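Local coordinates for protein halocarboxylic acid dehalogenase DehI (Pseudomonas putida, PDB 3BJX) that probably hydrolyses the carbon-halogen bond of alpha-haloacids, acting as a group I haloacid dehalogenase, at residues Asp40-Leu45 with Asp170-Leu175; Pro61-Leu66 with Ala254-Ser259; Arg119-Ala124 with Phe205-Asn210. All blocks are in the same frame, centred on the assembly; numbering follows the deposited sequence.

Contact 1 (Asp40-Leu45 with Asp170-Leu175)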
loop_
_atom_site.group_PDB
_atom_site.type_symbol
_atom_site.label_atom_id
_atom_site.label_comp_id
_atom_site.label_asym_id
_atom_site.label_seq_id
_atom_site.Cartn_x
_atom_site.Cartn_y
_atom_site.Cartn_z
ATOM N N ASP A 40 15.075 -3.804 -22.137
ATOM C CA ASP A 40 15.874 -4.747 -21.360
ATOM C C ASP A 40 15.055 -5.488 -20.304
ATOM O O ASP A 40 15.249 -6.694 -20.114
ATOM C CB ASP A 40 17.088 -4.077 -20.716
ATOM C CG ASP A 40 18.134 -5.080 -20.328
ATOM O OD1 ASP A 40 18.284 -6.066 -21.083
ATOM O OD2 ASP A 40 18.788 -4.925 -19.283
ATOM N N ILE A 41 14.146 -4.782 -19.625
ATOM C CA ILE A 41 13.202 -5.430 -18.684
ATOM C C ILE A 41 12.438 -6.554 -19.390
ATOM O O ILE A 41 12.421 -7.663 -18.915
ATOM C CB ILE A 41 12.246 -4.409 -17.979
ATOM C CG1 ILE A 41 12.980 -3.667 -16.852
ATOM C CG2 ILE A 41 11.019 -5.087 -17.398
ATOM C CD1 ILE A 41 12.295 -2.391 -16.410
ATOM N N ARG A 42 11.878 -6.274 -20.566
ATOM C CA ARG A 42 11.099 -7.257 -21.330
ATOM C C ARG A 42 11.906 -8.465 -21.831
ATOM O O ARG A 42 11.410 -9.573 -21.797
ATOM C CB ARG A 42 10.393 -6.582 -22.502
ATOM C CG ARG A 42 9.353 -5.527 -22.132
ATOM C CD ARG A 42 8.561 -5.097 -23.390
ATOM N NE ARG A 42 9.402 -4.350 -24.323
ATOM C CZ ARG A 42 9.425 -3.024 -24.425
ATOM N NH1 ARG A 42 8.616 -2.273 -23.687
ATOM N NH2 ARG A 42 10.248 -2.450 -25.281
ATOM N N LEU A 43 13.139 -8.255 -22.286
ATOM C CA LEU A 43 13.978 -9.342 -22.799
ATOM C C LEU A 43 14.526 -10.168 -21.661
ATOM O O LEU A 43 14.684 -11.360 -21.788
ATOM C CB LEU A 43 15.139 -8.802 -23.666
ATOM C CG LEU A 43 14.878 -8.148 -25.046
ATOM C CD1 LEU A 43 16.017 -7.210 -25.504
ATOM C CD2 LEU A 43 14.586 -9.180 -26.133
ATOM N N THR A 44 14.805 -9.528 -20.536
ATOM C CA THR A 44 15.390 -10.203 -19.365
ATOM C C THR A 44 14.335 -11.021 -18.617
ATOM O O THR A 44 14.600 -12.170 -18.199
ATOM C CB THR A 44 16.030 -9.180 -18.400
ATOM O OG1 THR A 44 17.035 -8.441 -19.095
ATOM C CG2 THR A 44 16.649 -9.862 -17.157
ATOM N N LEU A 45 13.144 -10.431 -18.456
ATOM C CA LEU A 45 12.017 -11.154 -17.864
ATOM C C LEU A 45 11.215 -12.047 -18.838
ATOM O O LEU A 45 10.365 -12.812 -18.388
ATOM C CB LEU A 45 11.112 -10.202 -17.054
ATOM C CG LEU A 45 11.805 -9.408 -15.932
ATOM C CD1 LEU A 45 10.830 -8.589 -15.138
ATOM C CD2 LEU A 45 12.618 -10.321 -14.985
ATOM N N ASP A 170 4.262 -13.061 -28.648
ATOM C CA ASP A 170 4.563 -11.875 -29.439
ATOM C C ASP A 170 5.375 -10.953 -28.556
ATOM O O ASP A 170 5.072 -10.838 -27.368
ATOM C CB ASP A 170 3.267 -11.199 -29.908
ATOM C CG ASP A 170 2.524 -12.028 -30.959
ATOM O OD1 ASP A 170 3.191 -12.507 -31.915
ATOM O OD2 ASP A 170 1.285 -12.205 -30.829
ATOM N N PRO A 171 6.421 -10.318 -29.122
ATOM C CA PRO A 171 7.388 -9.487 -28.367
ATOM C C PRO A 171 6.777 -8.297 -27.590
ATOM O O PRO A 171 7.324 -7.885 -26.544
ATOM C CB PRO A 171 8.342 -8.981 -29.462
ATOM C CG PRO A 171 7.533 -9.101 -30.750
ATOM C CD PRO A 171 6.751 -10.363 -30.558
ATOM N N LEU A 172 5.660 -7.762 -28.089
ATOM C CA LEU A 172 5.033 -6.587 -27.488
ATOM C C LEU A 172 3.505 -6.633 -27.599
ATOM O O LEU A 172 2.945 -6.490 -28.681
ATOM C CB LEU A 172 5.627 -5.298 -28.095
ATOM C CG LEU A 172 5.597 -3.935 -27.386
ATOM C CD1 LEU A 172 5.908 -3.977 -25.909
ATOM C CD2 LEU A 172 6.586 -3.004 -28.071
ATOM N N LEU A 173 2.852 -6.853 -26.459
ATOM C CA LEU A 173 1.396 -6.957 -26.338
ATOM C C LEU A 173 0.720 -5.573 -26.387
ATOM O O LEU A 173 1.140 -4.674 -25.663
ATOM C CB LEU A 173 1.092 -7.630 -24.999
ATOM C CG LEU A 173 0.035 -8.720 -24.881
ATOM C CD1 LEU A 173 0.499 -9.750 -23.911
ATOM C CD2 LEU A 173 -1.293 -8.104 -24.452
ATOM N N PRO A 174 -0.307 -5.383 -27.253
ATOM C CA PRO A 174 -1.023 -4.093 -27.332
ATOM C C PRO A 174 -1.975 -3.792 -26.160
ATOM O O PRO A 174 -2.956 -4.497 -25.940
ATOM C CB PRO A 174 -1.842 -4.213 -28.627
ATOM C CG PRO A 174 -2.005 -5.646 -28.855
ATOM C CD PRO A 174 -0.823 -6.353 -28.242
ATOM N N LEU A 175 -1.716 -2.697 -25.462
ATOM C CA LEU A 175 -2.556 -2.290 -24.362
ATOM C C LEU A 175 -3.380 -1.092 -24.779
ATOM O O LEU A 175 -2.856 -0.174 -25.419
ATOM C CB LEU A 175 -1.680 -1.932 -23.158
ATOM C CG LEU A 175 -0.565 -2.884 -22.763
ATOM C CD1 LEU A 175 0.122 -2.321 -21.569
ATOM C CD2 LEU A 175 -1.069 -4.288 -22.427
HETATM O O HOH W 1 9.896 -6.283 -26.237
#
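Two torsions bring Arg42 and Leu172 together. Arg42 sends CG away from its carbonyl carbon and then bends at chi3 (-69°). This turns the guanidinium broadside to Leu172, whose CG stands opposite its own backbone N (chi1 -157°). The motif is a loop laid beside a helix in the all-helical DehI fold: Asp170-Leu175 is irregular, and Arg42 reaches it from helix 32-45. One branch of Leu172 does the touching. Its CD1 lies 3.6 Å above one face of the Arg42 guanidinium, nearer the border of the group than its middle, and 3.8 Å from Arg42 CD. The side chains meet at a slant. The interface is small, burying 100 Å², with Arg42 buried and Leu172 exposed. The charged end of Arg42 has its main partner in its own helix, a salt bridge from NH2 to Glu39. A leucine in its place would probably leave Glu39 without its mate and Leu172 CD1 without a flat group to lie on. A water completes the crossing: it accepts from Arg42 NE at 2.8 Å and donates to Pro171 O at 3.0 Å.

Contact 2 (Pro61-Leu66 with Ala254-Ser259)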
loop_
_atom_site.group_PDB
_atom_site.type_symbol
_atom_site.label_atom_id
_atom_site.label_comp_id
_atom_site.label_asym_id
_atom_site.label_seq_id
_atom_site.Cartn_x
_atom_site.Cartn_y
_atom_site.Cartn_z
ATOM N N PRO A 61 12.870 10.668 -11.052
ATOM C CA PRO A 61 14.149 10.903 -11.744
ATOM C C PRO A 61 15.263 9.936 -11.342
ATOM O O PRO A 61 15.557 9.784 -10.161
ATOM C CB PRO A 61 14.506 12.337 -11.351
ATOM C CG PRO A 61 13.176 12.974 -11.059
ATOM C CD PRO A 61 12.389 11.881 -10.368
ATOM N N GLY A 62 15.833 9.273 -12.343
ATOM C CA GLY A 62 17.002 8.410 -12.217
ATOM C C GLY A 62 16.769 6.998 -11.690
ATOM O O GLY A 62 17.625 6.117 -11.859
ATOM N N TYR A 63 15.629 6.786 -11.039
ATOM C CA TYR A 63 15.458 5.596 -10.216
ATOM C C TYR A 63 15.531 4.285 -10.967
ATOM O O TYR A 63 16.389 3.452 -10.671
ATOM C CB TYR A 63 14.179 5.647 -9.357
ATOM C CG TYR A 63 14.000 4.388 -8.539
ATOM C CD1 TYR A 63 14.955 4.011 -7.574
ATOM C CD2 TYR A 63 12.900 3.557 -8.741
ATOM C CE1 TYR A 63 14.814 2.835 -6.826
ATOM C CE2 TYR A 63 12.752 2.377 -8.012
ATOM C CZ TYR A 63 13.706 2.021 -7.052
ATOM O OH TYR A 63 13.539 0.849 -6.337
ATOM N N LEU A 64 14.627 4.115 -11.927
ATOM C CA LEU A 64 14.366 2.802 -12.547
ATOM C C LEU A 64 15.552 2.274 -13.354
ATOM O O LEU A 64 15.857 1.093 -13.269
ATOM C CB LEU A 64 13.065 2.818 -13.386
ATOM C CG LEU A 64 12.759 1.539 -14.197
ATOM C CD1 LEU A 64 12.280 0.404 -13.264
ATOM C CD2 LEU A 64 11.765 1.735 -15.369
ATOM N N PRO A 65 16.219 3.129 -14.154
ATOM C CA PRO A 65 17.400 2.608 -14.841
ATOM C C PRO A 65 18.432 2.008 -13.885
ATOM O O PRO A 65 18.993 0.934 -14.181
ATOM C CB PRO A 65 17.961 3.844 -15.548
ATOM C CG PRO A 65 16.732 4.683 -15.810
ATOM C CD PRO A 65 15.944 4.524 -14.542
ATOM N N LEU A 66 18.668 2.697 -12.759
ATOM C CA LEU A 66 19.605 2.244 -11.746
ATOM C C LEU A 66 19.074 1.011 -11.030
ATOM O O LEU A 66 19.749 -0.015 -11.008
ATOM C CB LEU A 66 19.912 3.359 -10.744
ATOM C CG LEU A 66 20.717 2.959 -9.502
ATOM C CD1 LEU A 66 22.212 2.826 -9.789
ATOM C CD2 LEU A 66 20.451 3.962 -8.387
ATOM N N ALA A 254 19.948 -7.411 -5.352
ATOM C CA ALA A 254 18.880 -6.845 -6.135
ATOM C C ALA A 254 18.462 -5.577 -5.421
ATOM O O ALA A 254 18.853 -5.341 -4.264
ATOM C CB ALA A 254 17.729 -7.817 -6.232
ATOM N N GLY A 255 17.700 -4.739 -6.113
ATOM C CA GLY A 255 17.204 -3.500 -5.520
ATOM C C GLY A 255 18.289 -2.474 -5.285
ATOM O O GLY A 255 19.423 -2.651 -5.729
ATOM N N VAL A 256 17.921 -1.387 -4.609
ATOM C CA VAL A 256 18.859 -0.324 -4.205
ATOM C C VAL A 256 18.362 0.314 -2.900
ATOM O O VAL A 256 17.184 0.680 -2.773
ATOM C CB VAL A 256 19.202 0.706 -5.385
ATOM C CG1 VAL A 256 17.979 1.175 -6.141
ATOM C CG2 VAL A 256 20.028 1.893 -4.904
ATOM N N GLN A 257 19.254 0.378 -1.913
ATOM C CA GLN A 257 18.904 0.825 -0.557
ATOM C C GLN A 257 18.617 2.319 -0.585
ATOM O O GLN A 257 19.202 3.041 -1.403
ATOM C CB GLN A 257 20.028 0.506 0.430
ATOM C CG GLN A 257 20.502 -0.957 0.428
ATOM C CD GLN A 257 19.794 -1.835 1.467
ATOM O OE1 GLN A 257 19.826 -1.537 2.669
ATOM N NE2 GLN A 257 19.183 -2.941 1.010
ATOM N N ARG A 258 17.718 2.778 0.286
ATOM C CA ARG A 258 17.293 4.179 0.315
ATOM C C ARG A 258 18.414 5.157 0.677
ATOM O O ARG A 258 18.389 6.318 0.248
ATOM C CB ARG A 258 16.104 4.365 1.257
ATOM C CG ARG A 258 15.848 5.793 1.701
ATOM C CD ARG A 258 14.540 5.922 2.484
ATOM N NE ARG A 258 14.473 5.082 3.686
ATOM C CZ ARG A 258 15.092 5.349 4.833
ATOM N NH1 ARG A 258 15.863 6.437 4.958
ATOM N NH2 ARG A 258 14.953 4.519 5.859
ATOM N N SER A 259 19.377 4.695 1.470
ATOM C CA SER A 259 20.550 5.492 1.792
ATOM C C SER A 259 21.346 5.873 0.530
ATOM O O SER A 259 21.905 6.974 0.441
ATOM C CB SER A 259 21.445 4.763 2.810
ATOM O OG SER A 259 21.741 3.433 2.408
#
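The Tyr63 ring is the flat group, and Val256 meets it obliquely. Methyl CG1 of Val256 comes within 3.6 Å of Tyr63 CE1, while the two side chains run past each other in opposite directions. Leu139 and Met143 of helix 112-143 also touch the Tyr63 side chain, as do Leu273 and Leu277 of helix 267-299. Tyr63 OH is buried and has no partner in the model. The second methyl of Val256 takes a different neighbour: CG2 lies 4.1 Å from Leu66 CD2, and these side chains cross at about a right angle. With chi1 at 46°, CG1 sits between the backbone N and the carbonyl carbon and meets Tyr63, while CG2, anti to the backbone N, meets Leu66. Leu66 also packs on Leu261 and Met264, and a bound sulfate ion, probably from the crystallisation medium, lies about 4 Å from its side chain. Next to Val256, Gly255 N bonds Ser71 OG. At the subunit interface, Arg258 packs on Tyr21 and Ser259 on Thr17 of the second subunit. The arrangement is an apolar helix-to-loop contact: the first turn of helix 63-71, with Gly62 at its N-cap position, packs against the loop between helices 230-248 and 267-299.

Contact 3 (Arg119-Ala124 with Phe205-Asn210)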
loop_
_atom_site.group_PDB
_atom_site.type_symbol
_atom_site.label_atom_id
_atom_site.label_comp_id
_atom_site.label_asym_id
_atom_site.label_seq_id
_atom_site.Cartn_x
_atom_site.Cartn_y
_atom_site.Cartn_z
ATOM N N ARG A 119 -6.846 -16.101 -24.320
ATOM C CA ARG A 119 -5.887 -17.057 -23.737
ATOM C C ARG A 119 -4.390 -16.689 -23.890
ATOM O O ARG A 119 -3.620 -16.848 -22.939
ATOM C CB ARG A 119 -6.162 -18.469 -24.320
ATOM C CG ARG A 119 -5.194 -19.542 -23.881
ATOM C CD ARG A 119 -5.517 -20.891 -24.463
ATOM N NE ARG A 119 -6.756 -21.465 -23.930
ATOM C CZ ARG A 119 -7.862 -21.653 -24.650
ATOM N NH1 ARG A 119 -7.891 -21.313 -25.930
ATOM N NH2 ARG A 119 -8.944 -22.179 -24.096
ATOM N N ARG A 120 -3.984 -16.231 -25.078
ATOM C CA ARG A 120 -2.582 -15.876 -25.349
ATOM C C ARG A 120 -2.139 -14.748 -24.432
ATOM O O ARG A 120 -1.025 -14.771 -23.891
ATOM C CB ARG A 120 -2.369 -15.476 -26.820
ATOM C CG ARG A 120 -2.491 -16.641 -27.824
ATOM C CD ARG A 120 -2.180 -16.259 -29.293
ATOM N NE ARG A 120 -0.741 -16.307 -29.612
ATOM C CZ ARG A 120 -0.003 -15.246 -29.950
ATOM N NH1 ARG A 120 -0.556 -14.030 -30.007
ATOM N NH2 ARG A 120 1.295 -15.386 -30.225
ATOM N N VAL A 121 -3.028 -13.769 -24.288
ATOM C CA VAL A 121 -2.886 -12.609 -23.410
ATOM C C VAL A 121 -2.886 -13.040 -21.946
ATOM O O VAL A 121 -1.988 -12.681 -21.176
ATOM C CB VAL A 121 -4.062 -11.585 -23.664
ATOM C CG1 VAL A 121 -4.146 -10.503 -22.552
ATOM C CG2 VAL A 121 -3.955 -10.976 -25.069
ATOM N N LEU A 122 -3.888 -13.823 -21.556
ATOM C CA LEU A 122 -3.953 -14.308 -20.185
ATOM C C LEU A 122 -2.637 -15.019 -19.793
ATOM O O LEU A 122 -2.095 -14.770 -18.705
ATOM C CB LEU A 122 -5.191 -15.193 -19.964
ATOM C CG LEU A 122 -6.608 -14.589 -20.018
ATOM C CD1 LEU A 122 -7.665 -15.704 -20.049
ATOM C CD2 LEU A 122 -6.871 -13.651 -18.855
ATOM N N TYR A 123 -2.099 -15.840 -20.698
ATOM C CA TYR A 123 -0.863 -16.624 -20.439
ATOM C C TYR A 123 0.406 -15.792 -20.321
ATOM O O TYR A 123 1.282 -16.103 -19.494
ATOM C CB TYR A 123 -0.666 -17.697 -21.515
ATOM C CG TYR A 123 -1.525 -18.939 -21.325
ATOM C CD1 TYR A 123 -2.753 -18.871 -20.630
ATOM C CD2 TYR A 123 -1.136 -20.158 -21.843
ATOM C CE1 TYR A 123 -3.549 -19.976 -20.454
ATOM C CE2 TYR A 123 -1.933 -21.276 -21.669
ATOM C CZ TYR A 123 -3.143 -21.166 -20.970
ATOM O OH TYR A 123 -3.948 -22.247 -20.778
ATOM N N ALA A 124 0.533 -14.762 -21.157
ATOM C CA ALA A 124 1.688 -13.876 -21.092
ATOM C C ALA A 124 1.748 -13.191 -19.739
ATOM O O ALA A 124 2.839 -12.923 -19.222
ATOM C CB ALA A 124 1.642 -12.820 -22.214
ATOM N N PHE A 205 -5.746 -5.608 -17.642
ATOM C CA PHE A 205 -7.070 -5.085 -17.988
ATOM C C PHE A 205 -7.026 -4.172 -19.215
ATOM O O PHE A 205 -7.943 -4.191 -20.027
ATOM C CB PHE A 205 -7.725 -4.420 -16.770
ATOM C CG PHE A 205 -7.912 -5.362 -15.605
ATOM C CD1 PHE A 205 -8.397 -6.669 -15.808
ATOM C CD2 PHE A 205 -7.603 -4.964 -14.305
ATOM C CE1 PHE A 205 -8.550 -7.547 -14.744
ATOM C CE2 PHE A 205 -7.751 -5.842 -13.238
ATOM C CZ PHE A 205 -8.233 -7.131 -13.450
ATOM N N GLN A 206 -5.956 -3.395 -19.372
ATOM C CA GLN A 206 -5.706 -2.686 -20.648
ATOM C C GLN A 206 -5.673 -3.604 -21.883
ATOM O O GLN A 206 -6.076 -3.224 -22.990
ATOM C CB GLN A 206 -4.402 -1.898 -20.567
ATOM C CG GLN A 206 -4.460 -0.734 -19.591
ATOM C CD GLN A 206 -3.140 0.017 -19.523
ATOM O OE1 GLN A 206 -2.386 -0.107 -18.555
ATOM N NE2 GLN A 206 -2.845 0.784 -20.559
ATOM N N ALA A 207 -5.194 -4.822 -21.685
ATOM C CA ALA A 207 -4.958 -5.727 -22.773
ATOM C C ALA A 207 -6.220 -6.462 -23.162
ATOM O O ALA A 207 -6.418 -6.801 -24.326
ATOM C CB ALA A 207 -3.879 -6.696 -22.376
ATOM N N LEU A 208 -7.064 -6.748 -22.174
ATOM C CA LEU A 208 -8.309 -7.484 -22.394
ATOM C C LEU A 208 -9.348 -6.509 -22.920
ATOM O O LEU A 208 -10.243 -6.902 -23.672
ATOM C CB LEU A 208 -8.774 -8.160 -21.103
ATOM C CG LEU A 208 -7.914 -9.339 -20.595
ATOM C CD1 LEU A 208 -8.063 -9.524 -19.084
ATOM C CD2 LEU A 208 -8.188 -10.667 -21.325
ATOM N N ALA A 209 -9.188 -5.228 -22.552
ATOM C CA ALA A 209 -10.010 -4.130 -23.092
ATOM C C ALA A 209 -9.969 -4.041 -24.631
ATOM O O ALA A 209 -10.749 -3.313 -25.222
ATOM C CB ALA A 209 -9.629 -2.796 -22.460
ATOM N N ASN A 210 -9.048 -4.768 -25.264
ATOM C CA ASN A 210 -9.074 -4.979 -26.704
ATOM C C ASN A 210 -10.368 -5.669 -27.104
ATOM O O ASN A 210 -10.898 -5.443 -28.183
ATOM C CB ASN A 210 -7.868 -5.824 -27.147
ATOM C CG ASN A 210 -6.604 -5.000 -27.284
ATOM O OD1 ASN A 210 -6.599 -3.987 -27.978
ATOM N ND2 ASN A 210 -5.536 -5.416 -26.615
#
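Val121 and Ala207 form the tight part of this contact. Val121 CG1 lies 3.8 Å from Ala207 CB, and the two backbones come nearest at the same pair, with 7.2 Å between Val121 CA and Ala207 CA. The small alanine is consistent with so close an approach. With chi1 at 167°, CG1 of Val121 lies opposite the backbone N and faces the other helix. The same methyl also reaches Leu208 CD2, at 4.2 Å. Leu208 CD2 in turn meets Leu122 CD2 at 4.1 Å, where the two leucines cross at about a right angle. All four residues are buried, and every contact between them is apolar.

The looser side is polar and partly exposed. Asn210 points toward helix 112-143, but its ND2 stays 6.0 Å from Val121 CG2. It turns back instead: Asn210 ND2 donates to Ala207 O at 2.8 Å, with the donor tilted 26° from the carbonyl plane. The same nitrogen probably also bonds Pro174 O, which would tie the chain after Ala207 to a nearby loop. On helix 112-143, but apart from the touching residues, Asp299 receives both Arg119 NH2, in a salt bridge, and Tyr123 OH.

The contact therefore pairs two helices, 112-143 and 203-208, with further helices around them. Leu122 packs on Ile291 and Thr295 of helix 267-299. Phe205 reaches helices 183-195, 212-223 and 267-299, and Leu173, from the loop before helix 183-195, touches both Ala124 and Ala207.

Overall arrangement
Helix 112-143 links all three contacts. It carries one segment of contact 3, touches Leu173, Ile41 and Leu45 of contact 1, and meets Tyr63 of contact 2 near its other end. Contacts 1 and 3 have centres 13 Å apart and are directly joined, by the Asp170-Arg120 salt bridge among others. The centre of contact 2 lies about 21 Å from that of contact 1, joined through Ile41 and Leu64, and about 30 Å from that of contact 3, across the chain's centre. Along the chain, contact 3 is nested inside the loop closed by contact 2, while contact 1 crosses both. Early and late parts of the sequence are thus brought together in one strand-free body.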